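Local coordinates for protein 3-deoxy-D-manno-octulosonate 8-phosphate phosphatase KdsC (Xanthomonas campestris pv. campestris, PDB 4NAV) that probably hydrolyses 3-deoxy-D-manno-octulosonate 8-phosphate to the free sugar acid and inorganic phosphate with magnesium as cofactor, a step of lipopolysaccharide biosynthesis, at residues Q58-A62 against G63-A67; V165-A169 against Q170-D174; H106-S109 against L110-L114. All coordinates share one frame; numbering follows the deposited sequence.

Contact 1 of 3, residues Q58-A62 against G63-A67; sequences QLEHA and GIHVA
L59 and V66 meet nearly at right angles where helix 50-61 turns into strand 65-70, with L59 CB 3.7 Å from V66 CG2. The isobutyl end of L59 slants across I64 instead, and its CD2 lies 3.6 Å from I64 CD1. On the outer flank E60 bends back over the turn: CG stands anti to the backbone N (chi1 -155°) and a kink at chi2 swings the carboxylate to the start of the strand. There OE1 receives a weak hydrogen bond from V66 N (3.1 Å) and lies beside the CB of the same valine.

A Schellman motif ends the helix. I64 N binds L59 O at 3.0 Å, while G63, with positive phi as the C-prime residue, gives its N-H to E60 O from above the carbonyl plane. L59 and I64 also face helix 158-169, at C163 and V166 respectively, so this helix-to-strand turn of the Rossmann-like HAD fold packs its apolar side against that helix.

The carbonyls of L59 and E60 are thus taken up by I64 N and G63 N, and the N-H of V66 finds a weak partner in E60 OE1, which implies a turn held chiefly by main-chain bonds, with an apolar inner flank.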
loop_
_atom_site.group_PDB
_atom_site.type_symbol
_atom_site.label_atom_id
_atom_site.label_comp_id
_atom_site.label_asym_id
_atom_site.label_seq_id
_atom_site.Cartn_x
_atom_site.Cartn_y
_atom_site.Cartn_z
ATOM N N GLN A 58 13.708 19.884 7.575
ATOM C CA GLN A 58 15.133 20.079 7.708
ATOM C C GLN A 58 15.643 21.059 6.701
ATOM O O GLN A 58 16.532 21.874 7.015
ATOM C CB GLN A 58 15.823 18.778 7.541
ATOM C CG GLN A 58 15.290 17.775 8.512
ATOM C CD GLN A 58 16.054 17.740 9.764
ATOM O OE1 GLN A 58 15.653 18.322 10.781
ATOM N NE2 GLN A 58 17.216 17.087 9.704
ATOM N N LEU A 59 15.078 21.001 5.497
ATOM C CA LEU A 59 15.302 22.049 4.510
ATOM C C LEU A 59 14.874 23.404 5.061
ATOM O O LEU A 59 15.636 24.365 5.016
ATOM C CB LEU A 59 14.547 21.774 3.231
ATOM C CG LEU A 59 15.069 20.685 2.314
ATOM C CD1 LEU A 59 14.262 20.678 1.046
ATOM C CD2 LEU A 59 16.549 20.854 1.966
ATOM N N GLU A 60 13.680 23.476 5.640
ATOM C CA GLU A 60 13.248 24.746 6.167
ATOM C C GLU A 60 14.239 25.177 7.286
ATOM O O GLU A 60 14.724 26.299 7.296
ATOM C CB GLU A 60 11.789 24.714 6.627
ATOM C CG GLU A 60 11.088 26.085 6.626
ATOM C CD GLU A 60 10.722 26.627 5.231
ATOM O OE1 GLU A 60 10.352 25.834 4.337
ATOM O OE2 GLU A 60 10.806 27.871 5.045
ATOM N N HIS A 61 14.557 24.257 8.186
ATOM C CA HIS A 61 15.459 24.505 9.298
ATOM C C HIS A 61 16.847 24.943 8.846
ATOM O O HIS A 61 17.540 25.682 9.568
ATOM C CB HIS A 61 15.555 23.230 10.135
ATOM C CG HIS A 61 16.065 23.430 11.517
ATOM N ND1 HIS A 61 17.395 23.301 11.848
ATOM C CD2 HIS A 61 15.413 23.738 12.659
ATOM C CE1 HIS A 61 17.540 23.531 13.137
ATOM N NE2 HIS A 61 16.353 23.791 13.655
ATOM N N ALA A 62 17.230 24.528 7.647
ATOM C CA ALA A 62 18.482 24.956 7.063
ATOM C C ALA A 62 18.324 26.181 6.169
ATOM O O ALA A 62 19.221 26.530 5.392
ATOM C CB ALA A 62 19.072 23.842 6.270
ATOM N N GLY A 63 17.224 26.885 6.335
ATOM C CA GLY A 63 17.106 28.215 5.737
ATOM C C GLY A 63 16.766 28.198 4.279
ATOM O O GLY A 63 16.877 29.217 3.601
ATOM N N ILE A 64 16.305 27.047 3.820
ATOM C CA ILE A 64 15.886 26.893 2.461
ATOM C C ILE A 64 14.393 27.019 2.455
ATOM O O ILE A 64 13.749 26.343 3.212
ATOM C CB ILE A 64 16.299 25.515 1.925
ATOM C CG1 ILE A 64 17.811 25.383 1.988
ATOM C CG2 ILE A 64 15.832 25.326 0.489
ATOM C CD1 ILE A 64 18.312 23.984 1.731
ATOM N N HIS A 65 13.853 27.847 1.571
ATOM C CA HIS A 65 12.413 27.966 1.420
ATOM C C HIS A 65 11.793 26.747 0.700
ATOM O O HIS A 65 12.295 26.288 -0.317
ATOM C CB HIS A 65 12.056 29.252 0.689
ATOM C CG HIS A 65 12.513 30.490 1.407
ATOM N ND1 HIS A 65 13.584 31.253 0.977
ATOM C CD2 HIS A 65 12.065 31.077 2.542
ATOM C CE1 HIS A 65 13.768 32.261 1.808
ATOM N NE2 HIS A 65 12.858 32.179 2.765
ATOM N N VAL A 66 10.724 26.205 1.267
ATOM C CA VAL A 66 10.058 25.049 0.690
ATOM C C VAL A 66 8.627 25.372 0.272
ATOM O O VAL A 66 7.884 26.027 0.987
ATOM C CB VAL A 66 10.052 23.890 1.669
ATOM C CG1 VAL A 66 9.322 22.695 1.072
ATOM C CG2 VAL A 66 11.495 23.520 2.019
ATOM N N ALA A 67 8.257 24.928 -0.915
ATOM C CA ALA A 67 6.943 25.215 -1.444
ATOM C C ALA A 67 6.350 23.974 -2.065
ATOM O O ALA A 67 7.058 23.198 -2.703
ATOM C CB ALA A 67 7.032 26.303 -2.480
#

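Contact 2 of 3, residues V165-A169 against Q170-D174; sequences VVLAA and QGQVD
One carbonyl, L167 O, serves two N-H groups of the turn that follows it: Q172 N binds it at 3.0 Å in a nearly straight bond (162°), and Q170 N reaches it weakly while also bonding to V166 O at 2.9 Å. The Q170 side chain runs beside V166, both pointing the same way, and its NE2 rests 3.7 Å from V166 CG1. With CG anti to the carbonyl carbon (chi1 -65°) and the chain extended beyond it, the Q170 amide is laid back along the last turn of the helix. There NE2 donates to the backbone oxygens of A17 and V20, and OE1 takes a weak bond from R21, which ties the end of helix 158-169 to the segment leading into the central sheet.

The backbone pattern is a Schellman motif, with G171 at positive phi as the C-prime residue; its N-H approaches A168 O from above the carbonyl plane, 3.1 Å away. It separates helix 158-169 from the C-terminal helix 173-180.

Beyond the glycine the contacts are apolar. Q172 slants across L167, its CB 4.0 Å from L167 CD2, and V173 CG1 lies 3.8 Å from A168 CA and 4.1 Å from A168 CB. V173 also packs on W141 of the second subunit, while L167 turns to Q58 and L59 of helix 50-61.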
loop_
_atom_site.group_PDB
_atom_site.type_symbol
_atom_site.label_atom_id
_atom_site.label_comp_id
_atom_site.label_asym_id
_atom_site.label_seq_id
_atom_site.Cartn_x
_atom_site.Cartn_y
_atom_site.Cartn_z
ATOM N N VAL A 165 20.291 14.984 -0.108
ATOM C CA VAL A 165 21.314 15.447 -1.032
ATOM C C VAL A 165 21.618 16.931 -0.847
ATOM O O VAL A 165 22.783 17.347 -0.688
ATOM C CB VAL A 165 20.883 15.201 -2.482
ATOM C CG1 VAL A 165 21.706 16.045 -3.450
ATOM C CG2 VAL A 165 20.977 13.708 -2.803
ATOM N N VAL A 166 20.543 17.723 -0.806
ATOM C CA VAL A 166 20.672 19.156 -0.729
ATOM C C VAL A 166 21.352 19.547 0.578
ATOM O O VAL A 166 22.347 20.288 0.593
ATOM C CB VAL A 166 19.305 19.815 -0.863
ATOM C CG1 VAL A 166 19.390 21.315 -0.577
ATOM C CG2 VAL A 166 18.791 19.631 -2.266
ATOM N N LEU A 167 20.825 19.016 1.672
ATOM C CA LEU A 167 21.423 19.231 2.974
ATOM C C LEU A 167 22.912 18.794 2.994
ATOM O O LEU A 167 23.772 19.551 3.440
ATOM C CB LEU A 167 20.628 18.490 4.021
ATOM C CG LEU A 167 19.200 19.046 4.234
ATOM C CD1 LEU A 167 18.364 18.115 5.082
ATOM C CD2 LEU A 167 19.283 20.414 4.904
ATOM N N ALA A 168 23.227 17.631 2.411
ATOM C CA ALA A 168 24.621 17.192 2.395
ATOM C C ALA A 168 25.490 18.176 1.588
ATOM O O ALA A 168 26.580 18.523 1.995
ATOM C CB ALA A 168 24.728 15.802 1.796
ATOM N N ALA A 169 24.975 18.637 0.445
ATOM C CA ALA A 169 25.725 19.529 -0.403
ATOM C C ALA A 169 25.949 20.858 0.274
ATOM O O ALA A 169 26.875 21.591 -0.082
ATOM C CB ALA A 169 25.033 19.741 -1.744
ATOM N N GLN A 170 25.079 21.198 1.206
ATOM C CA GLN A 170 25.192 22.484 1.897
ATOM C C GLN A 170 25.787 22.357 3.293
ATOM O O GLN A 170 25.672 23.259 4.087
ATOM C CB GLN A 170 23.820 23.157 1.931
ATOM C CG GLN A 170 23.306 23.524 0.542
ATOM C CD GLN A 170 22.031 24.354 0.585
ATOM O OE1 GLN A 170 21.699 24.948 1.609
ATOM N NE2 GLN A 170 21.372 24.472 -0.557
ATOM N N GLY A 171 26.458 21.227 3.550
ATOM C CA GLY A 171 27.254 21.038 4.759
ATOM C C GLY A 171 26.438 21.035 6.041
ATOM O O GLY A 171 26.944 21.307 7.142
ATOM N N GLN A 172 25.213 20.585 5.912
ATOM C CA GLN A 172 24.292 20.698 6.973
ATOM C C GLN A 172 24.111 19.447 7.856
ATOM O O GLN A 172 23.462 19.528 8.932
ATOM C CB GLN A 172 22.973 21.077 6.344
ATOM C CG GLN A 172 22.275 22.146 7.111
ATOM C CD GLN A 172 22.872 23.519 6.971
ATOM O OE1 GLN A 172 23.931 23.705 6.415
ATOM N NE2 GLN A 172 22.205 24.485 7.555
ATOM N N VAL A 173 24.679 18.308 7.448
ATOM C CA VAL A 173 24.260 17.038 8.039
ATOM C C VAL A 173 24.825 16.895 9.459
ATOM O O VAL A 173 24.090 16.606 10.406
ATOM C CB VAL A 173 24.313 15.795 7.072
ATOM C CG1 VAL A 173 25.251 15.945 5.910
ATOM C CG2 VAL A 173 24.623 14.495 7.791
ATOM N N ASP A 174 26.117 17.143 9.605
ATOM C CA ASP A 174 26.801 16.983 10.892
ATOM C C ASP A 174 26.062 17.698 12.000
ATOM O O ASP A 174 25.959 17.173 13.116
ATOM C CB ASP A 174 28.232 17.494 10.818
ATOM C CG ASP A 174 29.173 16.507 10.139
ATOM O OD1 ASP A 174 28.717 15.495 9.587
ATOM O OD2 ASP A 174 30.401 16.738 10.182
#

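Contact 3 of 3, residues H106-S109 against L110-L114; sequences HGLS and LDQVL
Q112 folds back on the loop before it and grips S109 N through its side-chain oxygen, a bond that closes the turn leading from helix 95-105 into strand 113-116, part of the parallel sheet of the HAD-type Rossmann-like fold. The helix itself has already ended in a Schellman motif with G107 as the C-prime residue. L110 and D111 then form a short 3-10 segment.

The tight part lies on the Q112 side. CG is anti to the carbonyl carbon (chi1 -59°) and the chain stays extended beyond it, which delivers OE1 to S109 N at 2.7 Å. The N-H points almost straight at the oxygen (173°) and lies in the plane of the amide carbonyl. In return Q112 N binds S109 O at 3.2 Å, approaching from above the plane of the S109 carbonyl, so main chain and side chain of Q112 together hold both the N-H and the C=O of S109. L108 crosses the Q112 side chain at about a right angle, its CD2 4.0 Å from Q112 CD, and also packs on L22 of the central strand 22-25. Both L108 and Q112 touch R21 as well.

The other side is looser and open to solvent. S109 and D111 are exposed there, and no hydrogen bond joins their side chains; D111 OD1 comes instead beside S109 CB, while its second oxygen, OD2, has a long, weak ion pair with R19. L110 turns from this edge to V99, L100 and C103 of helix 95-105. Inward, buried V113 begins the strand and packs on C103 and L22, and its CG2 methyl sits 3.3 Å from S109 O, the same carbonyl that accepts Q112 N.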
loop_
_atom_site.group_PDB
_atom_site.type_symbol
_atom_site.label_atom_id
_atom_site.label_comp_id
_atom_site.label_asym_id
_atom_site.label_seq_id
_atom_site.Cartn_x
_atom_site.Cartn_y
_atom_site.Cartn_z
ATOM N N HIS A 106 11.268 36.094 -3.275
ATOM C CA HIS A 106 12.402 35.815 -2.376
ATOM C C HIS A 106 13.733 36.383 -2.914
ATOM O O HIS A 106 14.792 36.132 -2.362
ATOM C CB HIS A 106 12.535 34.302 -2.143
ATOM C CG HIS A 106 11.406 33.689 -1.367
ATOM N ND1 HIS A 106 11.337 33.722 0.010
ATOM C CD2 HIS A 106 10.318 32.997 -1.780
ATOM C CE1 HIS A 106 10.244 33.096 0.410
ATOM N NE2 HIS A 106 9.610 32.647 -0.657
ATOM N N GLY A 107 13.657 37.136 -4.006
ATOM C CA GLY A 107 14.832 37.701 -4.649
ATOM C C GLY A 107 15.815 36.659 -5.178
ATOM O O GLY A 107 17.017 36.803 -4.984
ATOM N N LEU A 108 15.307 35.649 -5.891
ATOM C CA LEU A 108 16.121 34.550 -6.387
ATOM C C LEU A 108 16.112 34.439 -7.900
ATOM O O LEU A 108 15.251 35.004 -8.562
ATOM C CB LEU A 108 15.617 33.236 -5.801
ATOM C CG LEU A 108 15.619 33.200 -4.273
ATOM C CD1 LEU A 108 15.026 31.896 -3.792
ATOM C CD2 LEU A 108 17.022 33.375 -3.714
ATOM N N SER A 109 17.108 33.734 -8.435
ATOM C CA SER A 109 17.125 33.330 -9.848
ATOM C C SER A 109 16.502 31.959 -9.993
ATOM O O SER A 109 16.421 31.236 -9.005
ATOM C CB SER A 109 18.548 33.212 -10.372
ATOM O OG SER A 109 18.957 34.412 -10.968
ATOM N N LEU A 110 16.156 31.579 -11.224
ATOM C CA LEU A 110 15.791 30.193 -11.511
ATOM C C LEU A 110 16.926 29.213 -11.246
ATOM O O LEU A 110 16.678 28.048 -10.859
ATOM C CB LEU A 110 15.345 30.023 -12.952
ATOM C CG LEU A 110 13.974 30.631 -13.274
ATOM C CD1 LEU A 110 13.688 30.540 -14.780
ATOM C CD2 LEU A 110 12.871 29.979 -12.438
ATOM N N ASP A 111 18.169 29.667 -11.391
ATOM C CA ASP A 111 19.282 28.761 -11.165
ATOM C C ASP A 111 19.471 28.432 -9.684
ATOM O O ASP A 111 20.309 27.618 -9.342
ATOM C CB ASP A 111 20.569 29.249 -11.840
ATOM C CG ASP A 111 21.315 30.298 -11.036
ATOM O OD1 ASP A 111 20.705 31.187 -10.407
ATOM O OD2 ASP A 111 22.555 30.262 -11.057
ATOM N N GLN A 112 18.693 29.049 -8.806
ATOM C CA GLN A 112 18.756 28.764 -7.378
ATOM C C GLN A 112 17.543 27.950 -6.912
ATOM O O GLN A 112 17.273 27.852 -5.729
ATOM C CB GLN A 112 18.820 30.072 -6.593
ATOM C CG GLN A 112 20.004 30.952 -6.927
ATOM C CD GLN A 112 19.892 32.330 -6.278
ATOM O OE1 GLN A 112 19.120 33.190 -6.741
ATOM N NE2 GLN A 112 20.682 32.569 -5.245
ATOM N N VAL A 113 16.829 27.351 -7.852
ATOM C CA VAL A 113 15.590 26.665 -7.568
ATOM C C VAL A 113 15.682 25.184 -7.920
ATOM O O VAL A 113 16.243 24.807 -8.948
ATOM C CB VAL A 113 14.449 27.264 -8.396
ATOM C CG1 VAL A 113 13.122 26.618 -8.029
ATOM C CG2 VAL A 113 14.387 28.766 -8.198
ATOM N N LEU A 114 15.116 24.362 -7.048
ATOM C CA LEU A 114 14.983 22.944 -7.262
ATOM C C LEU A 114 13.525 22.643 -7.437
ATOM O O LEU A 114 12.689 23.195 -6.699
ATOM C CB LEU A 114 15.444 22.186 -6.040
ATOM C CG LEU A 114 15.214 20.667 -6.072
ATOM C CD1 LEU A 114 16.339 20.006 -5.298
ATOM C CD2 LEU A 114 13.863 20.224 -5.543
#

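All three contacts are local turns in series along the chain, none nesting in or crossing another. Contact 1 comes first, between helix 50-61 and strand 65-70; contact 3 follows, between helix 95-105 and strand 113-116; contact 2 comes last, between helices 158-169 and 173-180. Contacts 1 and 3 thus feed strands on either side of central strand 22-25, and they meet where the rings of H65 and H106 approach, 3.4 Å between H65 CE1 and H106 ND1. Residues 165-174 join both: V166 reaches I64 through CG1 and L114 through CG2, and L167 packs on Q58, so helix 158-169 packs against both the first turn and strand 113-116.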